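Local coordinates for protein maleylacetate reductase (Agrobacterium tumefaciens, PDB 3HL0) that probably catalyses the NAD-dependent reduction of maleylacetate to 3-oxoadipate, a step in the breakdown of gamma-resorcylate, at residues A283-G286 with G292-D295. Numbering follows the deposited sequence.
Sequences ALVG and GLFD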
loop_
_atom_site.group_PDB
_atom_site.type_symbol
_atom_site.label_atom_id
_atom_site.label_comp_id
_atom_site.label_asym_id
_atom_site.label_seq_id
_atom_site.Cartn_x
_atom_site.Cartn_y
_atom_site.Cartn_z
ATOM N N ALA A 283 24.117 0.356 22.917
ATOM C CA ALA A 283 23.725 -0.058 24.274
ATOM C C ALA A 283 22.283 -0.491 24.305
ATOM O O ALA A 283 21.933 -1.494 24.934
ATOM C CB ALA A 283 23.997 1.078 25.287
ATOM N N LEU A 284 21.422 0.225 23.572
ATOM C CA LEU A 284 20.004 -0.112 23.586
ATOM C C LEU A 284 19.661 -1.387 22.829
ATOM O O LEU A 284 18.655 -2.036 23.128
ATOM C CB LEU A 284 19.174 1.054 23.017
ATOM C CG LEU A 284 19.105 2.328 23.836
ATOM C CD1 LEU A 284 18.460 3.430 23.029
ATOM C CD2 LEU A 284 18.313 2.026 25.130
ATOM N N VAL A 285 20.447 -1.722 21.804
ATOM C CA VAL A 285 20.228 -2.965 21.076
ATOM C C VAL A 285 21.050 -4.125 21.619
ATOM O O VAL A 285 20.922 -5.241 21.129
ATOM C CB VAL A 285 20.319 -2.829 19.491
ATOM C CG1 VAL A 285 19.247 -1.881 18.997
ATOM C CG2 VAL A 285 21.664 -2.360 19.035
ATOM N N GLY A 286 21.874 -3.841 22.622
ATOM C CA GLY A 286 22.637 -4.897 23.325
ATOM C C GLY A 286 23.711 -5.518 22.466
ATOM O O GLY A 286 23.968 -6.742 22.542
ATOM N N GLY A 292 22.932 -5.205 15.840
ATOM C CA GLY A 292 21.871 -5.227 16.825
ATOM C C GLY A 292 20.544 -4.753 16.286
ATOM O O GLY A 292 19.498 -5.284 16.644
ATOM N N LEU A 293 20.563 -3.752 15.409
ATOM C CA LEU A 293 19.328 -3.352 14.719
ATOM C C LEU A 293 18.768 -4.471 13.871
ATOM O O LEU A 293 17.568 -4.649 13.799
ATOM C CB LEU A 293 19.539 -2.068 13.860
ATOM C CG LEU A 293 19.561 -0.770 14.648
ATOM C CD1 LEU A 293 20.121 0.330 13.733
ATOM C CD2 LEU A 293 18.108 -0.419 15.206
ATOM N N PHE A 294 19.652 -5.167 13.145
ATOM C CA PHE A 294 19.214 -6.320 12.355
ATOM C C PHE A 294 18.527 -7.379 13.224
ATOM O O PHE A 294 17.449 -7.881 12.881
ATOM C CB PHE A 294 20.458 -6.909 11.636
ATOM C CG PHE A 294 20.162 -8.103 10.769
ATOM C CD1 PHE A 294 19.985 -7.931 9.398
ATOM C CD2 PHE A 294 20.122 -9.387 11.314
ATOM C CE1 PHE A 294 19.766 -9.013 8.570
ATOM C CE2 PHE A 294 19.879 -10.494 10.482
ATOM C CZ PHE A 294 19.711 -10.285 9.108
ATOM N N ASP A 295 19.132 -7.682 14.377
ATOM C CA ASP A 295 18.530 -8.664 15.285
ATOM C C ASP A 295 17.193 -8.158 15.821
ATOM O O ASP A 295 16.225 -8.925 15.936
ATOM C CB ASP A 295 19.469 -8.981 16.453
ATOM C CG ASP A 295 20.762 -9.672 16.014
ATOM O OD1 ASP A 295 20.821 -10.188 14.882
ATOM O OD2 ASP A 295 21.719 -9.709 16.828
HETATM O O HOH W 1 19.207 -6.461 19.075
#
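Val285 lays its isopropyl group on the bare backbone of Gly292, with CG2 3.6 Å from Gly292 CA. This methyl stands between the backbone N and the carbonyl carbon of its own residue (chi1 -62°, which sets CG1 anti to that carbon), and it lies over Gly292 CA. Having no side chain, Gly292 lets the methyl rest directly on its backbone, and the two CA atoms, Val285 CA and Gly292 CA, come within 5.1 Å. The other branch, Val285 CG1, makes a looser apolar contact with Leu293 CD2 at 4.2 Å, although the side chain of Leu293 leaves its backbone heading away from segment 283-286; the short, branched valine thus touches both backbone and leucine. No direct hydrogen bond joins the segments. Instead one water donates to both carbonyl oxygens, at 2.9 Å from Val285 O and 2.7 Å from Gly292 O, and so bridges two acceptors that could not bond to each other.

Farther out, Leu293 packs on Leu263 and Ile267 of helix 255-271, while Val285 also meets Ile202 of helix 188-210. Asp295 forms a salt bridge with Arg351 near the C-terminus. At Gly286 the chain leaves helical geometry in a Schellman motif, its positive phi (69°) easily adopted by glycine. Two consecutive helices, 279-285 and 289-300, thus pack closely across a short connection, with glycine at the close approach, in the all-helical C-terminal domain of the iron-containing alcohol dehydrogenase fold, away from the NAD site.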